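Local coordinates for putative dihydrodipicolinate synthase (PDB 2PCQ), which belongs to the dihydrodipicolinate synthetase family and folds as a closed parallel beta/alpha barrel of the TIM-barrel type, four copies of which make up the assembly, at residues 68-73 and 93-98; 38-43 and 124-129; 51-56 and 81-86. All coordinates share one frame; numbering follows the deposited sequence.

Interaction 1: residues 68-73 and 93-98; sequences GLMEET and LATPPR
Leu69 and Ala94 meet on adjacent parallel strands of the barrel, Leu69 using both of its peptide polar atoms. Its N reaches Leu93 O at 2.9 Å, and its O receives Thr95 N at a longer 3.3 Å. The CB atoms of Leu69 and Ala94 lie 4.3 Å apart; helix 74-87, the connecting helix of the beta-alpha-beta crossover between the two strands, packs on Leu69. Next along the chain, CG of Met70, a selenomethionine in the model, rests 3.4 Å from Thr95 OG1. The charged contact lies further out. Glu72 OE1 accepts Arg98 N at 2.9 Å on its syn side and also takes Tyr99 N. A bend at chi3 (-84°) folds the arginine back, bringing its guanidinium under Glu72 OE2, which hovers 3.4 Å above the plane over the centre, with the two flat groups 25° apart. Waters fill in between the two segments: one accepts from Glu71 N at 3.0 Å beside Leu69 O and Thr95 O, and another, accepting from Arg98 NE, lies within hydrogen-bonding distance of Glu71 O and Pro96 O. Glu72 therefore divides its labour: one oxygen holds backbone N-H groups, while the other attracts the arginine through charge alone, without a directed N-H.

Interaction 2: residues 38-43 and 124-129; sequences YGSNGE and YHVPQN
Tyr124 carries its phenol to the loop 38-43, where the hydroxyl receives Ser40 N at 2.9 Å along a nearly straight bond (161° at the hydrogen). With CG anti to the backbone N (chi1 -157°), the ring projects from the end of strand 121-125 to Gly39 and Ser40, and Gly39 CA comes to its edge. Ser40 OG stands 3.2 Å from the same OH, but where its proton goes is not settled. A third group, Lys152 NZ, is hydrogen-bonded to this hydroxyl from a neighbouring strand, so one phenol oxygen connects the loop after strand 36-37 with two later strands. The loop offers Ser40 from a type I beta turn running from Gly39 to Gly42, closed by Gly42 N to Gly39 O at 2.9 Å. The setting is the TIM barrel, in which loops following the C-terminal ends of parallel strands gather over the barrel mouth. The strand ends at His125. Val126 points back toward the loop: its CG1 lies over the Tyr124 ring, offset toward the rim, while CG2 touches Ser40 OG at 3.9 Å. Val126 is also the N-cap residue of the short helix 127-130, whose first turn includes Asn129 N to Val126 O at 3.1 Å. Asn129, in that turn, lies beside Ser40, and Tyr99 of the second subunit packs on Ser40, Val126 and Asn129 alike.

Interaction 3: residues 51-56 and 81-86; sequences ERARGL and LLEAKA
Glu83 OE1 is gripped by both Arg52 NE, at 2.8 Å, and a water, at 2.7 Å. The other carboxylate oxygen, OE2, takes Arg52 NH2 at 2.9 Å, so the salt bridge is side-on, with NE and one NH each serving its own oxygen on the syn side. Both oxygens lie close to the guanidinium plane and at its edge, although the carboxylate itself is turned 37° against it. The arginine is otherwise extended and kinks at chi3 (65°), which swings the guanidinium across the extended glutamate at about a right angle. Such a two-point grip fixes the rotation of both groups. The water continues from OE1 to a weak bond with Arg52 O, a carbonyl that also receives Tyr38 OH from the loop after strand 36-37. The two segments belong to neighbouring helices on the outside of the TIM barrel, and they run almost parallel, with axes 7° apart and 10.2 Å at closest approach. The methyl of Ala53 lies against the carboxylate itself, CB 3.5 Å from Glu83 CD. One turn along, Leu56 points at the second helix, its CD2 touching Glu83 O at 3.7 Å and Ala84 CA at 3.8 Å. Ala84 in turn rests on Leu92 of strand 91-94, which places this side of the contact against the sheet, and Leu56 also reaches Ala87.

From the N terminus, the loop 38-43 comes first and closes the longest loop, at 124-129, so interaction 2 encloses both other contacts. Within that span, 51-56 opens interaction 3, 68-73 opens interaction 1, and then 81-86 and 93-98 close them in that order, so the two cross. Interaction 2 ties the loop after strand 36-37 to the end of strand 121-125 and the short helix, interaction 1 joins strands 66-69 and 91-94, and interaction 3 joins helices 49-57 and 74-87. Met70 CE packs against Gly39, Ser40 and Tyr124, linking interactions 1 and 2; a long, weak ion pair, Glu71 OE2 to Arg52 NH1, links 1 and 3. Interactions 1 and 2 also face the second subunit.

Interaction 1: residues 68-73 and 93-98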
# COMPACT_ATOMS: atom_id res chain seq x y z
N GLY A 68 24.57 -2.38 14.18
CA GLY A 68 23.35 -2.85 13.56
C GLY A 68 23.53 -4.28 13.09
O GLY A 68 24.59 -4.63 12.56
N LEU A 69 22.51 -5.12 13.29
CA LEU A 69 22.58 -6.50 12.85
C LEU A 69 21.36 -6.77 11.98
O LEU A 69 20.22 -6.82 12.46
CB LEU A 69 22.60 -7.45 14.06
CG LEU A 69 22.94 -8.91 13.73
CD1 LEU A 69 23.46 -9.60 14.98
CD2 LEU A 69 21.72 -9.63 13.19
N MSE A 70 21.60 -6.92 10.69
CA MSE A 70 20.53 -7.17 9.75
C MSE A 70 20.78 -8.46 8.97
O MSE A 70 21.50 -8.46 7.97
CB MSE A 70 20.40 -6.00 8.79
CG MSE A 70 20.33 -4.68 9.52
SE MSE A 70 20.03 -3.23 8.34
CE MSE A 70 20.45 -1.79 9.58
N GLU A 71 20.20 -9.55 9.46
CA GLU A 71 20.34 -10.86 8.84
C GLU A 71 18.95 -11.46 8.65
O GLU A 71 17.97 -10.99 9.23
CB GLU A 71 21.19 -11.79 9.71
CG GLU A 71 22.62 -11.32 9.98
CD GLU A 71 23.44 -11.12 8.71
OE1 GLU A 71 23.25 -11.88 7.74
OE2 GLU A 71 24.28 -10.19 8.69
N GLU A 72 18.89 -12.51 7.84
CA GLU A 72 17.63 -13.18 7.54
C GLU A 72 17.39 -14.40 8.42
O GLU A 72 16.25 -14.82 8.59
CB GLU A 72 17.61 -13.63 6.08
CG GLU A 72 17.88 -12.53 5.04
CD GLU A 72 16.64 -11.69 4.71
OE1 GLU A 72 15.55 -11.97 5.26
OE2 GLU A 72 16.77 -10.76 3.90
N THR A 73 18.46 -14.97 8.98
CA THR A 73 18.33 -16.17 9.81
C THR A 73 19.26 -16.17 11.02
O THR A 73 20.22 -15.40 11.08
CB THR A 73 18.64 -17.44 9.00
OG1 THR A 73 20.04 -17.45 8.65
CG2 THR A 73 17.81 -17.48 7.73
N LEU A 93 21.46 -3.58 17.30
CA LEU A 93 20.26 -2.90 16.81
C LEU A 93 19.85 -3.87 15.70
O LEU A 93 20.35 -3.78 14.59
CB LEU A 93 20.59 -1.52 16.25
CG LEU A 93 19.87 -0.37 16.97
CD1 LEU A 93 20.30 0.97 16.38
CD2 LEU A 93 18.37 -0.54 16.83
N ALA A 94 18.97 -4.80 16.03
CA ALA A 94 18.56 -5.82 15.08
C ALA A 94 17.19 -5.64 14.42
O ALA A 94 16.20 -5.36 15.08
CB ALA A 94 18.61 -7.19 15.76
N THR A 95 17.17 -5.84 13.11
CA THR A 95 15.96 -5.74 12.31
C THR A 95 15.36 -7.14 12.18
O THR A 95 16.05 -8.14 12.37
CB THR A 95 16.28 -5.24 10.89
OG1 THR A 95 17.29 -6.07 10.32
CG2 THR A 95 16.76 -3.79 10.91
N PRO A 96 14.06 -7.23 11.84
CA PRO A 96 13.42 -8.54 11.69
C PRO A 96 13.83 -9.18 10.36
O PRO A 96 14.26 -8.49 9.44
CB PRO A 96 11.93 -8.21 11.68
CG PRO A 96 11.84 -6.85 12.33
CD PRO A 96 13.06 -6.15 11.79
N PRO A 97 13.73 -10.52 10.26
CA PRO A 97 14.09 -11.17 8.99
C PRO A 97 13.17 -10.52 7.95
O PRO A 97 12.06 -10.12 8.28
CB PRO A 97 13.75 -12.63 9.25
CG PRO A 97 14.08 -12.78 10.71
CD PRO A 97 13.47 -11.52 11.31
N ARG A 98 13.61 -10.44 6.69
CA ARG A 98 12.82 -9.77 5.65
C ARG A 98 12.21 -10.56 4.50
O ARG A 98 10.99 -10.54 4.30
CB ARG A 98 13.66 -8.66 5.02
CG ARG A 98 13.98 -7.49 5.91
CD ARG A 98 15.30 -6.89 5.47
NE ARG A 98 16.40 -7.62 6.08
CZ ARG A 98 17.58 -7.82 5.52
NH1 ARG A 98 17.85 -7.35 4.30
NH2 ARG A 98 18.51 -8.48 6.19
O HOH W 1 18.63 -8.98 11.90
O HOH W 2 20.73 -9.25 5.31
O HOH W 3 16.97 -8.46 9.01

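Interaction 2: residues 38-43 and 124-129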
# COMPACT_ATOMS: atom_id res chain seq x y z
N TYR A 38 27.01 0.26 11.16
CA TYR A 38 26.16 -0.60 10.34
C TYR A 38 24.66 -0.38 10.60
O TYR A 38 23.89 -1.34 10.68
CB TYR A 38 26.50 -2.09 10.55
CG TYR A 38 27.92 -2.47 10.16
CD1 TYR A 38 28.60 -1.78 9.16
CD2 TYR A 38 28.57 -3.54 10.78
CE1 TYR A 38 29.89 -2.15 8.78
CE2 TYR A 38 29.86 -3.93 10.40
CZ TYR A 38 30.52 -3.22 9.40
OH TYR A 38 31.78 -3.59 9.01
N GLY A 39 24.28 0.88 10.73
CA GLY A 39 22.88 1.22 10.92
C GLY A 39 22.26 1.18 9.54
O GLY A 39 22.93 0.76 8.59
N SER A 40 21.00 1.60 9.39
CA SER A 40 20.37 1.56 8.07
C SER A 40 21.08 2.43 7.03
O SER A 40 20.99 2.16 5.83
CB SER A 40 18.88 1.95 8.17
OG SER A 40 18.71 3.26 8.69
N ASN A 41 21.77 3.47 7.48
CA ASN A 41 22.51 4.33 6.56
C ASN A 41 23.96 3.86 6.40
O ASN A 41 24.74 4.46 5.66
CB ASN A 41 22.51 5.78 7.07
CG ASN A 41 21.27 6.55 6.67
OD1 ASN A 41 21.19 7.10 5.57
ND2 ASN A 41 20.28 6.58 7.56
N GLY A 42 24.30 2.76 7.07
CA GLY A 42 25.65 2.23 7.01
C GLY A 42 25.98 1.16 5.98
O GLY A 42 27.09 0.65 5.97
N GLU A 43 25.02 0.83 5.12
CA GLU A 43 25.20 -0.18 4.08
C GLU A 43 25.72 -1.53 4.57
O GLU A 43 26.49 -2.20 3.89
CB GLU A 43 26.13 0.36 2.98
CG GLU A 43 25.51 1.48 2.16
CD GLU A 43 26.42 2.01 1.07
OE1 GLU A 43 26.55 1.35 0.02
OE2 GLU A 43 27.02 3.09 1.27
N TYR A 124 14.98 -2.89 15.94
CA TYR A 124 15.23 -1.93 14.88
C TYR A 124 14.08 -1.92 13.88
O TYR A 124 13.94 -2.83 13.07
CB TYR A 124 16.54 -2.28 14.16
CG TYR A 124 17.21 -1.13 13.43
CD1 TYR A 124 18.53 -1.24 13.01
CD2 TYR A 124 16.54 0.08 13.20
CE1 TYR A 124 19.18 -0.17 12.39
CE2 TYR A 124 17.18 1.15 12.58
CZ TYR A 124 18.51 1.02 12.18
OH TYR A 124 19.18 2.08 11.60
N HIS A 125 13.26 -0.88 13.96
CA HIS A 125 12.12 -0.74 13.06
C HIS A 125 12.40 0.36 12.04
O HIS A 125 12.29 1.55 12.35
CB HIS A 125 10.86 -0.40 13.86
CG HIS A 125 9.62 -0.29 13.02
ND1 HIS A 125 9.20 -1.30 12.18
CD2 HIS A 125 8.69 0.69 12.91
CE1 HIS A 125 8.07 -0.94 11.59
NE2 HIS A 125 7.74 0.26 12.02
N VAL A 126 12.77 -0.04 10.83
CA VAL A 126 13.07 0.91 9.76
C VAL A 126 12.45 0.36 8.47
O VAL A 126 13.15 0.02 7.52
CB VAL A 126 14.63 1.13 9.65
CG1 VAL A 126 15.35 -0.20 9.46
CG2 VAL A 126 14.96 2.10 8.52
N PRO A 127 11.10 0.30 8.43
CA PRO A 127 10.30 -0.21 7.31
C PRO A 127 10.57 0.40 5.93
O PRO A 127 10.37 -0.26 4.92
CB PRO A 127 8.86 0.01 7.77
CG PRO A 127 8.97 1.22 8.65
CD PRO A 127 10.23 0.92 9.44
N GLN A 128 11.02 1.65 5.90
CA GLN A 128 11.31 2.28 4.62
C GLN A 128 12.33 1.46 3.84
O GLN A 128 12.28 1.40 2.61
CB GLN A 128 11.84 3.71 4.84
CG GLN A 128 10.86 4.62 5.58
CD GLN A 128 11.16 4.72 7.07
OE1 GLN A 128 11.45 3.72 7.75
NE2 GLN A 128 11.09 5.94 7.60
N ASN A 129 13.24 0.81 4.56
CA ASN A 129 14.26 -0.01 3.93
C ASN A 129 13.98 -1.52 4.03
O ASN A 129 14.07 -2.24 3.03
CB ASN A 129 15.63 0.28 4.55
CG ASN A 129 16.15 1.67 4.21
OD1 ASN A 129 16.52 1.94 3.07
ND2 ASN A 129 16.19 2.54 5.20

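Interaction 3: residues 51-56 and 81-86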
# COMPACT_ATOMS: atom_id res chain seq x y z
N GLU A 51 33.69 -8.97 4.86
CA GLU A 51 33.89 -7.53 4.86
C GLU A 51 33.27 -6.92 6.12
O GLU A 51 33.83 -5.99 6.71
CB GLU A 51 33.25 -6.91 3.60
CG GLU A 51 33.79 -7.51 2.31
CD GLU A 51 33.06 -7.03 1.07
OE1 GLU A 51 31.81 -6.99 1.10
OE2 GLU A 51 33.72 -6.71 0.06
N ARG A 52 32.13 -7.46 6.54
CA ARG A 52 31.43 -7.00 7.74
C ARG A 52 32.35 -7.09 8.96
O ARG A 52 32.47 -6.15 9.73
CB ARG A 52 30.18 -7.86 7.97
CG ARG A 52 29.33 -7.46 9.17
CD ARG A 52 28.31 -8.55 9.47
NE ARG A 52 28.97 -9.78 9.90
CZ ARG A 52 28.53 -11.01 9.65
NH1 ARG A 52 27.40 -11.20 8.97
NH2 ARG A 52 29.21 -12.06 10.08
N ALA A 53 33.00 -8.24 9.12
CA ALA A 53 33.91 -8.46 10.24
C ALA A 53 35.15 -7.59 10.11
O ALA A 53 35.64 -7.02 11.09
CB ALA A 53 34.31 -9.94 10.31
N ARG A 54 35.66 -7.48 8.89
CA ARG A 54 36.85 -6.68 8.63
C ARG A 54 36.60 -5.21 8.93
O ARG A 54 37.41 -4.54 9.57
CB ARG A 54 37.26 -6.85 7.16
CG ARG A 54 38.73 -6.60 6.87
CD ARG A 54 39.07 -7.07 5.47
NE ARG A 54 38.55 -6.17 4.44
CZ ARG A 54 38.07 -6.57 3.27
NH1 ARG A 54 38.05 -7.86 2.97
NH2 ARG A 54 37.63 -5.69 2.39
N GLY A 55 35.46 -4.70 8.47
CA GLY A 55 35.12 -3.31 8.70
C GLY A 55 35.06 -2.94 10.16
O GLY A 55 35.57 -1.89 10.57
N LEU A 56 34.43 -3.79 10.97
CA LEU A 56 34.30 -3.52 12.40
C LEU A 56 35.64 -3.60 13.13
O LEU A 56 35.88 -2.84 14.06
CB LEU A 56 33.29 -4.48 13.03
CG LEU A 56 32.94 -4.28 14.51
CD1 LEU A 56 32.47 -2.86 14.75
CD2 LEU A 56 31.86 -5.28 14.92
N LEU A 81 26.70 -11.35 15.52
CA LEU A 81 26.61 -11.08 16.94
C LEU A 81 27.96 -11.31 17.63
O LEU A 81 28.39 -10.47 18.43
CB LEU A 81 25.53 -11.96 17.58
CG LEU A 81 25.20 -11.72 19.06
CD1 LEU A 81 23.81 -12.24 19.37
CD2 LEU A 81 26.25 -12.40 19.94
N LEU A 82 28.62 -12.42 17.33
CA LEU A 82 29.91 -12.72 17.94
C LEU A 82 30.93 -11.63 17.64
O LEU A 82 31.72 -11.25 18.50
CB LEU A 82 30.45 -14.07 17.44
CG LEU A 82 29.66 -15.32 17.83
CD1 LEU A 82 30.35 -16.55 17.26
CD2 LEU A 82 29.55 -15.42 19.34
N GLU A 83 30.91 -11.14 16.40
CA GLU A 83 31.81 -10.08 15.97
C GLU A 83 31.55 -8.79 16.74
O GLU A 83 32.49 -8.13 17.20
CB GLU A 83 31.64 -9.85 14.47
CG GLU A 83 32.23 -10.96 13.61
CD GLU A 83 31.61 -11.04 12.22
OE1 GLU A 83 31.08 -10.02 11.73
OE2 GLU A 83 31.66 -12.14 11.61
N ALA A 84 30.28 -8.43 16.88
CA ALA A 84 29.89 -7.22 17.59
C ALA A 84 30.31 -7.30 19.05
O ALA A 84 30.81 -6.32 19.62
CB ALA A 84 28.38 -7.02 17.49
N LYS A 85 30.11 -8.46 19.66
CA LYS A 85 30.46 -8.66 21.06
C LYS A 85 31.97 -8.54 21.27
O LYS A 85 32.42 -7.93 22.24
CB LYS A 85 29.97 -10.03 21.54
CG LYS A 85 30.15 -10.24 23.03
CD LYS A 85 29.64 -11.60 23.47
CE LYS A 85 29.93 -11.81 24.95
NZ LYS A 85 29.53 -13.17 25.41
N ALA A 86 32.74 -9.14 20.36
CA ALA A 86 34.20 -9.10 20.45
C ALA A 86 34.73 -7.69 20.26
O ALA A 86 35.80 -7.35 20.77
CB ALA A 86 34.81 -10.03 19.41
O HOH W 4 31.22 -7.35 12.25